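Local coordinates for variant surface glycoprotein MITAT 1.1 (Trypanosoma brucei brucei, PDB 5LY9) that forms a dense coat on the parasite surface and, by exchange for antigenically distinct variants, lets the trypanosome evade the host immune response, at residues A321-A326 and E334-K339; I51-N56 and Q64-R69; A326-R331 and S351-I356. One frame throughout, in Å; residues are numbered along the deposited sequence.

In the fold
The centres of the three contacts lie about 35 to 39 Å from the centre of the chain, an elongated N-terminal piece of an A-type variant surface glycoprotein. Contact 2 comes first, joining helix 24-55 to helix 62-114; contact 1 pairs strands 323-324 and 335-336, and contact 3 sets the loop between them against helix 343-367. The segments of contacts 1 and 3 alternate along the chain and share A326. Their centres lie about 12 Å apart, those of 1 and 2 about 15 Å, of 2 and 3 about 16 Å. K55 bonds E322 in a salt bridge, while Y353 packs on I51 and P325. The hairpin is fastened to two helices, and contacts 2 and 3 reach the second subunit.

Contact 1: residues A321-A326 and E334-K339; sequences AEIIPA and EAPLGK. With MAN (alpha-D-mannopyranose), chain C.
I323 and I324 of one short strand face P336 and A335 of the other, and I324 shows how one face of a two-stranded sheet is packed. I324 CB rests 3.6 Å from A335 O. From there I324 CG1, set opposite the carbonyl carbon (chi1 -51°), passes 3.8 Å from CD2 of L337, and I324 CD1 at the tip lies 3.9 Å from both CG and CD2 of that leucine. I51 of helix 24-55 packs on I324 and L337. On the face bearing I323 and P336, I323 CD1 meets P336 CB at 3.9 Å, while its CG2 branch lies against E334 CB. The backbones are joined by a reciprocal pair: I324 N gives a nearly straight bond to A335 O (2.8 Å, 173°), and A335 N returns one to I324 O. L337 N adds a third, to E322 O at 2.9 Å. E322 OE2 turns to helix 24-55 and the residue after it, in a salt bridge with K55 and a hydrogen bond from N56. At the A321 end a glycan mannose approaches, its O6 near A321 CA. The whole is a short antiparallel beta hairpin beside a glycan attached to the protein, probably N-linked.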
loop_
_atom_site.group_PDB
_atom_site.type_symbol
_atom_site.label_atom_id
_atom_site.label_comp_id
_atom_site.label_asym_id
_atom_site.label_seq_id
_atom_site.Cartn_x
_atom_site.Cartn_y
_atom_site.Cartn_z
ATOM N N ALA A 321 -31.816 7.326 -17.996
ATOM C CA ALA A 321 -33.234 7.596 -17.801
ATOM C C ALA A 321 -34.065 6.327 -17.670
ATOM O O ALA A 321 -35.235 6.373 -17.285
ATOM C CB ALA A 321 -33.702 8.386 -19.028
ATOM N N GLU A 322 -33.479 5.173 -17.983
ATOM C CA GLU A 322 -34.225 3.953 -18.056
ATOM C C GLU A 322 -34.655 3.561 -16.634
ATOM O O GLU A 322 -33.832 3.476 -15.757
ATOM C CB GLU A 322 -33.432 2.836 -18.756
ATOM C CG GLU A 322 -34.202 1.544 -18.979
ATOM C CD GLU A 322 -35.177 1.582 -20.174
ATOM O OE1 GLU A 322 -35.309 2.636 -20.815
ATOM O OE2 GLU A 322 -35.774 0.516 -20.479
ATOM N N ILE A 323 -35.946 3.318 -16.444
ATOM C CA ILE A 323 -36.462 3.012 -15.133
ATOM C C ILE A 323 -36.412 1.524 -14.830
ATOM O O ILE A 323 -36.812 0.707 -15.639
ATOM C CB ILE A 323 -37.943 3.473 -14.983
ATOM C CG1 ILE A 323 -38.024 4.968 -15.097
ATOM C CG2 ILE A 323 -38.540 2.998 -13.645
ATOM C CD1 ILE A 323 -37.639 5.637 -13.824
ATOM N N ILE A 324 -35.886 1.190 -13.669
ATOM C CA ILE A 324 -35.929 -0.158 -13.176
ATOM C C ILE A 324 -37.080 -0.250 -12.187
ATOM O O ILE A 324 -37.065 0.392 -11.143
ATOM C CB ILE A 324 -34.604 -0.527 -12.433
ATOM C CG1 ILE A 324 -33.390 -0.197 -13.309
ATOM C CG2 ILE A 324 -34.656 -1.979 -12.033
ATOM C CD1 ILE A 324 -33.469 -0.767 -14.711
ATOM N N PRO A 325 -38.065 -1.053 -12.499
ATOM C CA PRO A 325 -39.259 -1.122 -11.674
ATOM C C PRO A 325 -39.043 -1.821 -10.376
ATOM O O PRO A 325 -38.161 -2.682 -10.259
ATOM C CB PRO A 325 -40.251 -1.916 -12.505
ATOM C CG PRO A 325 -39.525 -2.470 -13.609
ATOM C CD PRO A 325 -38.227 -1.741 -13.787
ATOM N N ALA A 326 -39.867 -1.444 -9.394
ATOM C CA ALA A 326 -39.936 -2.178 -8.164
ATOM C C ALA A 326 -40.270 -3.622 -8.506
ATOM O O ALA A 326 -40.981 -3.902 -9.466
ATOM C CB ALA A 326 -41.018 -1.586 -7.289
ATOM N N GLU A 334 -39.291 1.838 -7.683
ATOM C CA GLU A 334 -38.701 2.050 -9.014
ATOM C C GLU A 334 -37.586 3.080 -8.919
ATOM O O GLU A 334 -37.603 3.926 -8.015
ATOM C CB GLU A 334 -39.716 2.504 -10.021
ATOM C CG GLU A 334 -40.109 3.946 -9.821
ATOM C CD GLU A 334 -41.024 4.452 -10.904
ATOM O OE1 GLU A 334 -41.690 3.595 -11.519
ATOM O OE2 GLU A 334 -41.037 5.694 -11.141
ATOM N N ALA A 335 -36.630 3.012 -9.836
ATOM C CA ALA A 335 -35.595 4.053 -9.952
ATOM C C ALA A 335 -34.934 4.082 -11.345
ATOM O O ALA A 335 -34.753 3.066 -11.958
ATOM C CB ALA A 335 -34.529 3.843 -8.901
ATOM N N PRO A 336 -34.512 5.250 -11.800
ATOM C CA PRO A 336 -33.831 5.306 -13.058
ATOM C C PRO A 336 -32.368 4.864 -12.849
ATOM O O PRO A 336 -31.790 5.046 -11.798
ATOM C CB PRO A 336 -33.953 6.759 -13.438
ATOM C CG PRO A 336 -33.942 7.502 -12.175
ATOM C CD PRO A 336 -34.516 6.554 -11.120
ATOM N N LEU A 337 -31.779 4.239 -13.860
ATOM C CA LEU A 337 -30.418 3.737 -13.749
ATOM C C LEU A 337 -29.472 4.806 -13.313
ATOM O O LEU A 337 -28.521 4.543 -12.576
ATOM C CB LEU A 337 -29.938 3.091 -15.075
ATOM C CG LEU A 337 -30.465 1.682 -15.358
ATOM C CD1 LEU A 337 -30.175 1.183 -16.764
ATOM C CD2 LEU A 337 -29.871 0.707 -14.324
ATOM N N GLY A 338 -29.676 6.014 -13.829
ATOM C CA GLY A 338 -28.854 7.145 -13.445
ATOM C C GLY A 338 -28.836 7.413 -11.918
ATOM O O GLY A 338 -27.927 8.069 -11.464
ATOM N N LYS A 339 -29.778 6.898 -11.144
ATOM C CA LYS A 339 -29.682 7.073 -9.675
ATOM C C LYS A 339 -29.168 5.868 -8.946
ATOM O O LYS A 339 -29.184 5.866 -7.706
ATOM C CB LYS A 339 -31.045 7.430 -9.135
ATOM C CG LYS A 339 -31.389 8.881 -9.483
ATOM C CD LYS A 339 -32.847 9.154 -9.198
ATOM C CE LYS A 339 -33.142 10.632 -8.919
ATOM N NZ LYS A 339 -34.618 10.791 -8.821
HETATM C C1 MAN C . -29.410 12.774 -14.849
HETATM C C2 MAN C . -30.271 13.961 -14.464
HETATM C C3 MAN C . -31.061 13.543 -13.246
HETATM C C4 MAN C . -31.859 12.264 -13.501
HETATM C C5 MAN C . -31.059 11.122 -14.159
HETATM C C6 MAN C . -31.942 10.124 -14.920
HETATM O O2 MAN C . -31.103 14.368 -15.587
HETATM O O3 MAN C . -31.869 14.687 -12.931
HETATM O O4 MAN C . -32.327 11.784 -12.255
HETATM O O5 MAN C . -30.189 11.629 -15.142
HETATM O O6 MAN C . -32.140 10.478 -16.330
#

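Contact 2: residues I51-N56 and Q64-R69; sequences IYLAKN and QLTLLR. Unlike the reference sequence in segment 64-69: L65 (reference Ser).
L65 and L53 meet between two helices that run roughly antiparallel, and their side chains cross obliquely, so that L53 meets L65 CB and the end of R69 while L65 meets the Y52 ring. Both point across the gap, L53 laying its CD2 methyl 3.8 Å from L65 CB while the other branch, CD1, continues past the L65 carbonyl toward R69, whose NH1 is 4.0 Å away. L65, which differs from the reference sequence, goes the other way: L65 CD1 meets the Y52 ring at a slant, 3.5 Å from both CD1 and CE1 of Y52. With CG of Y52 opposite its own backbone nitrogen (chi1 -176°), the ring runs past L65, offering it CD1 and CE1, while the hydroxyl end leads away from that leucine. N56 covers one face of this ring, its ND2 sitting 3.6 Å above the plane over the centre. The same ND2 bonds to Y52 O at 3.0 Å, in the carbonyl plane on a lone pair, which holds the amide against the ring where helix 24-55 ends. No hydrogen bond joins segments 51-56 and 64-69; the axes of 51-55 and 64-69 approach to 10.4 Å, with 144° between their directions. M318 and V319 of helix 313-321 pack on Y52 and L65, and T66 and R69 touch M355 and S351 of the second subunit. This is the long antiparallel helical hairpin of A-type variant surface glycoprotein N-terminal domains, near its turn.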
loop_
_atom_site.group_PDB
_atom_site.type_symbol
_atom_site.label_atom_id
_atom_site.label_comp_id
_atom_site.label_asym_id
_atom_site.label_seq_id
_atom_site.Cartn_x
_atom_site.Cartn_y
_atom_site.Cartn_z
ATOM N N ILE A 51 -27.567 -3.682 -18.529
ATOM C CA ILE A 51 -28.915 -3.822 -18.083
ATOM C C ILE A 51 -29.902 -3.249 -19.134
ATOM O O ILE A 51 -30.904 -3.874 -19.465
ATOM C CB ILE A 51 -29.126 -3.086 -16.716
ATOM C CG1 ILE A 51 -28.404 -3.812 -15.561
ATOM C CG2 ILE A 51 -30.622 -2.894 -16.464
ATOM C CD1 ILE A 51 -28.088 -2.906 -14.361
ATOM N N TYR A 52 -29.577 -2.075 -19.673
ATOM C CA TYR A 52 -30.432 -1.466 -20.685
ATOM C C TYR A 52 -30.561 -2.429 -21.885
ATOM O O TYR A 52 -31.658 -2.644 -22.445
ATOM C CB TYR A 52 -29.829 -0.187 -21.181
ATOM C CG TYR A 52 -30.730 0.524 -22.152
ATOM C CD1 TYR A 52 -30.697 0.241 -23.464
ATOM C CD2 TYR A 52 -31.552 1.572 -21.692
ATOM C CE1 TYR A 52 -31.569 0.900 -24.360
ATOM C CE2 TYR A 52 -32.381 2.272 -22.573
ATOM C CZ TYR A 52 -32.387 1.920 -23.882
ATOM O OH TYR A 52 -33.232 2.582 -24.773
ATOM N N LEU A 53 -29.443 -2.981 -22.328
ATOM C CA LEU A 53 -29.483 -3.914 -23.439
ATOM C C LEU A 53 -30.281 -5.141 -23.117
ATOM O O LEU A 53 -31.043 -5.653 -23.988
ATOM C CB LEU A 53 -28.090 -4.323 -23.820
ATOM C CG LEU A 53 -27.287 -3.242 -24.512
ATOM C CD1 LEU A 53 -25.792 -3.543 -24.461
ATOM C CD2 LEU A 53 -27.734 -3.146 -25.941
ATOM N N ALA A 54 -30.057 -5.704 -21.933
ATOM C CA ALA A 54 -30.831 -6.896 -21.572
ATOM C C ALA A 54 -32.324 -6.649 -21.495
ATOM O O ALA A 54 -33.114 -7.554 -21.839
ATOM C CB ALA A 54 -30.344 -7.471 -20.273
ATOM N N LYS A 55 -32.684 -5.443 -21.104
ATOM C CA LYS A 55 -34.065 -5.050 -20.913
ATOM C C LYS A 55 -34.677 -4.700 -22.246
ATOM O O LYS A 55 -35.912 -4.833 -22.412
ATOM C CB LYS A 55 -34.095 -3.902 -19.960
ATOM C CG LYS A 55 -35.455 -3.364 -19.582
ATOM C CD LYS A 55 -35.349 -2.353 -18.449
ATOM C CE LYS A 55 -36.728 -1.898 -18.002
ATOM N NZ LYS A 55 -37.373 -1.054 -19.048
ATOM N N ASN A 56 -33.840 -4.308 -23.218
ATOM C CA ASN A 56 -34.314 -3.746 -24.497
ATOM C C ASN A 56 -33.673 -4.390 -25.715
ATOM O O ASN A 56 -32.926 -3.737 -26.450
ATOM C CB ASN A 56 -34.104 -2.248 -24.551
ATOM C CG ASN A 56 -34.907 -1.483 -23.529
ATOM O OD1 ASN A 56 -36.067 -1.178 -23.731
ATOM N ND2 ASN A 56 -34.284 -1.114 -22.471
ATOM N N GLN A 64 -24.423 1.046 -31.061
ATOM C CA GLN A 64 -23.865 2.130 -30.209
ATOM C C GLN A 64 -23.729 1.650 -28.761
ATOM O O GLN A 64 -22.698 1.818 -28.105
ATOM C CB GLN A 64 -24.812 3.327 -30.220
ATOM C CG GLN A 64 -24.928 3.980 -31.580
ATOM C CD GLN A 64 -25.969 3.408 -32.530
ATOM O OE1 GLN A 64 -26.480 2.304 -32.377
ATOM N NE2 GLN A 64 -26.233 4.154 -33.599
ATOM N N LEU A 65 -24.744 0.975 -28.279
ATOM C CA LEU A 65 -24.768 0.575 -26.848
ATOM C C LEU A 65 -23.840 -0.642 -26.575
ATOM O O LEU A 65 -23.183 -0.716 -25.544
ATOM C CB LEU A 65 -26.202 0.277 -26.431
ATOM C CG LEU A 65 -27.063 1.564 -26.404
ATOM C CD1 LEU A 65 -28.466 1.235 -26.012
ATOM C CD2 LEU A 65 -26.523 2.541 -25.386
ATOM N N THR A 66 -23.774 -1.562 -27.521
ATOM C CA THR A 66 -22.831 -2.687 -27.447
ATOM C C THR A 66 -21.402 -2.156 -27.332
ATOM O O THR A 66 -20.634 -2.605 -26.502
ATOM C CB THR A 66 -22.961 -3.613 -28.617
ATOM O OG1 THR A 66 -24.253 -4.248 -28.599
ATOM C CG2 THR A 66 -21.920 -4.684 -28.624
ATOM N N LEU A 67 -21.069 -1.227 -28.199
ATOM C CA LEU A 67 -19.774 -0.581 -28.211
ATOM C C LEU A 67 -19.470 0.070 -26.911
ATOM O O LEU A 67 -18.360 -0.107 -26.328
ATOM C CB LEU A 67 -19.723 0.407 -29.333
ATOM C CG LEU A 67 -18.412 1.144 -29.414
ATOM C CD1 LEU A 67 -17.208 0.201 -29.685
ATOM C CD2 LEU A 67 -18.486 2.224 -30.410
ATOM N N LEU A 68 -20.424 0.832 -26.342
ATOM C CA LEU A 68 -20.163 1.525 -25.114
ATOM C C LEU A 68 -20.006 0.546 -23.941
ATOM O O LEU A 68 -19.148 0.734 -23.098
ATOM C CB LEU A 68 -21.285 2.546 -24.823
ATOM C CG LEU A 68 -21.233 3.743 -25.739
ATOM C CD1 LEU A 68 -22.566 4.548 -25.663
ATOM C CD2 LEU A 68 -20.078 4.628 -25.457
ATOM N N ARG A 69 -20.818 -0.509 -23.919
ATOM C CA ARG A 69 -20.743 -1.561 -22.874
ATOM C C ARG A 69 -19.381 -2.206 -22.937
ATOM O O ARG A 69 -18.748 -2.409 -21.918
ATOM C CB ARG A 69 -21.846 -2.555 -23.143
ATOM C CG ARG A 69 -21.873 -3.775 -22.209
ATOM C CD ARG A 69 -21.453 -5.061 -22.880
ATOM N NE ARG A 69 -21.687 -6.144 -21.935
ATOM C CZ ARG A 69 -22.854 -6.760 -21.749
ATOM N NH1 ARG A 69 -23.926 -6.540 -22.506
ATOM N NH2 ARG A 69 -22.950 -7.617 -20.771
#

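Contact 3: residues A326-R331 and S351-I356; sequences AGIAGR and SNYEMI
N352 OD1 takes two hydrogen bonds, one from the loop and one from water. A329 N approaches at 2.8 Å with an N-H...O angle of 160°, in the carbonyl plane on a lone pair. The water, also 2.8 Å from N352 OD1, donates a second bond to G327 O and so links the asparagine to the loop twice. Having CG opposite the backbone nitrogen (chi1 -160°) carries the amide out from helix 343-367 to this spot. Next to it I328 brings the apolar part of the contact. Its side chain crosses that of Y353 at about a right angle, with I328 CG1 3.4 Å from Y353 OH, CD1 3.7 Å from Y353 CZ, and CG2 reaching CE2 of the same ring. In a different direction from the ring, I328 CD1 meets I356 CD1, one helical turn after N352, at 3.7 Å. Within the loop, R331 N bonds to I328 O across a type I' turn with A329 and G330 at its corners, and G327 N bonds to R331 O. R331 reaches back to a salt bridge with E345. The same helix meets the second subunit, where S351 hydrogen-bonds and E354 forms a salt bridge to R69 of that subunit. The arrangement is the tight turn at the end of a two-stranded antiparallel hairpin, docked on helix 343-367 by the N352 amide and by I328 against Y353 and I356.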
loop_
_atom_site.group_PDB
_atom_site.type_symbol
_atom_site.label_atom_id
_atom_site.label_comp_id
_atom_site.label_asym_id
_atom_site.label_seq_id
_atom_site.Cartn_x
_atom_site.Cartn_y
_atom_site.Cartn_z
ATOM N N ALA A 326 -39.867 -1.444 -9.394
ATOM C CA ALA A 326 -39.936 -2.178 -8.164
ATOM C C ALA A 326 -40.270 -3.622 -8.506
ATOM O O ALA A 326 -40.981 -3.902 -9.466
ATOM C CB ALA A 326 -41.018 -1.586 -7.289
ATOM N N GLY A 327 -39.663 -4.549 -7.788
ATOM C CA GLY A 327 -39.808 -5.988 -8.063
ATOM C C GLY A 327 -38.601 -6.665 -8.731
ATOM O O GLY A 327 -38.411 -7.833 -8.549
ATOM N N ILE A 328 -37.797 -5.942 -9.501
ATOM C CA ILE A 328 -36.568 -6.481 -10.070
ATOM C C ILE A 328 -35.556 -6.593 -8.916
ATOM O O ILE A 328 -35.366 -5.652 -8.180
ATOM C CB ILE A 328 -36.022 -5.551 -11.181
ATOM C CG1 ILE A 328 -36.950 -5.530 -12.400
ATOM C CG2 ILE A 328 -34.625 -5.939 -11.598
ATOM C CD1 ILE A 328 -37.012 -6.851 -13.175
ATOM N N ALA A 329 -34.929 -7.756 -8.770
ATOM C CA ALA A 329 -33.912 -7.975 -7.762
ATOM C C ALA A 329 -34.375 -7.608 -6.331
ATOM O O ALA A 329 -33.586 -7.162 -5.495
ATOM C CB ALA A 329 -32.640 -7.228 -8.142
ATOM N N GLY A 330 -35.652 -7.815 -6.056
ATOM C CA GLY A 330 -36.228 -7.527 -4.721
ATOM C C GLY A 330 -36.296 -6.044 -4.382
ATOM O O GLY A 330 -36.480 -5.706 -3.227
ATOM N N ARG A 331 -36.118 -5.166 -5.378
ATOM C CA ARG A 331 -36.111 -3.740 -5.120
ATOM C C ARG A 331 -37.500 -3.283 -4.753
ATOM O O ARG A 331 -38.458 -3.686 -5.360
ATOM C CB ARG A 331 -35.527 -2.950 -6.304
ATOM C CG ARG A 331 -34.069 -3.317 -6.535
ATOM C CD ARG A 331 -33.521 -2.725 -7.822
ATOM N NE ARG A 331 -33.456 -1.269 -7.652
ATOM C CZ ARG A 331 -32.455 -0.589 -7.026
ATOM N NH1 ARG A 331 -31.382 -1.214 -6.536
ATOM N NH2 ARG A 331 -32.546 0.732 -6.853
ATOM N N SER A 351 -28.233 -9.499 -13.231
ATOM C CA SER A 351 -28.517 -10.935 -13.105
ATOM C C SER A 351 -29.987 -11.269 -13.383
ATOM O O SER A 351 -30.291 -12.220 -14.081
ATOM C CB SER A 351 -28.105 -11.407 -11.736
ATOM O OG SER A 351 -26.718 -11.157 -11.482
ATOM N N ASN A 352 -30.874 -10.475 -12.798
ATOM C CA ASN A 352 -32.308 -10.675 -12.928
ATOM C C ASN A 352 -32.698 -10.466 -14.406
ATOM O O ASN A 352 -33.455 -11.264 -14.967
ATOM C CB ASN A 352 -33.036 -9.704 -12.013
ATOM C CG ASN A 352 -34.443 -10.129 -11.715
ATOM O OD1 ASN A 352 -35.049 -9.701 -10.742
ATOM N ND2 ASN A 352 -35.002 -10.929 -12.598
ATOM N N TYR A 353 -32.185 -9.418 -15.037
ATOM C CA TYR A 353 -32.586 -9.190 -16.466
ATOM C C TYR A 353 -31.988 -10.179 -17.414
ATOM O O TYR A 353 -32.642 -10.400 -18.406
ATOM C CB TYR A 353 -32.313 -7.767 -16.991
ATOM C CG TYR A 353 -33.363 -6.791 -16.594
ATOM C CD1 TYR A 353 -34.647 -6.846 -17.138
ATOM C CD2 TYR A 353 -33.101 -5.802 -15.668
ATOM C CE1 TYR A 353 -35.610 -5.940 -16.748
ATOM C CE2 TYR A 353 -34.068 -4.932 -15.236
ATOM C CZ TYR A 353 -35.318 -4.970 -15.815
ATOM O OH TYR A 353 -36.255 -4.048 -15.435
ATOM N N GLU A 354 -30.799 -10.729 -17.176
ATOM C CA GLU A 354 -30.280 -11.823 -18.032
ATOM C C GLU A 354 -31.250 -13.094 -17.961
ATOM O O GLU A 354 -31.415 -13.867 -18.961
ATOM C CB GLU A 354 -28.849 -12.226 -17.711
ATOM C CG GLU A 354 -27.694 -11.230 -18.035
ATOM C CD GLU A 354 -26.234 -11.716 -17.616
ATOM O OE1 GLU A 354 -26.052 -12.784 -16.939
ATOM O OE2 GLU A 354 -25.226 -10.968 -17.935
ATOM N N MET A 355 -31.842 -13.348 -16.806
ATOM C CA MET A 355 -32.757 -14.453 -16.654
ATOM C C MET A 355 -34.005 -14.140 -17.448
ATOM O O MET A 355 -34.481 -14.970 -18.231
ATOM C CB MET A 355 -33.159 -14.699 -15.184
ATOM C CG MET A 355 -33.955 -15.988 -15.011
ATOM S SD MET A 355 -34.250 -16.328 -13.267
ATOM C CE MET A 355 -35.214 -14.966 -12.804
ATOM N N ILE A 356 -34.515 -12.943 -17.274
ATOM C CA ILE A 356 -35.714 -12.484 -17.963
ATOM C C ILE A 356 -35.529 -12.532 -19.458
ATOM O O ILE A 356 -36.463 -12.965 -20.194
ATOM C CB ILE A 356 -36.119 -11.078 -17.516
ATOM C CG1 ILE A 356 -36.701 -11.120 -16.110
ATOM C CG2 ILE A 356 -37.129 -10.471 -18.517
ATOM C CD1 ILE A 356 -36.830 -9.771 -15.433
HETATM O O HOH W 1 -37.321 -10.696 -9.511
#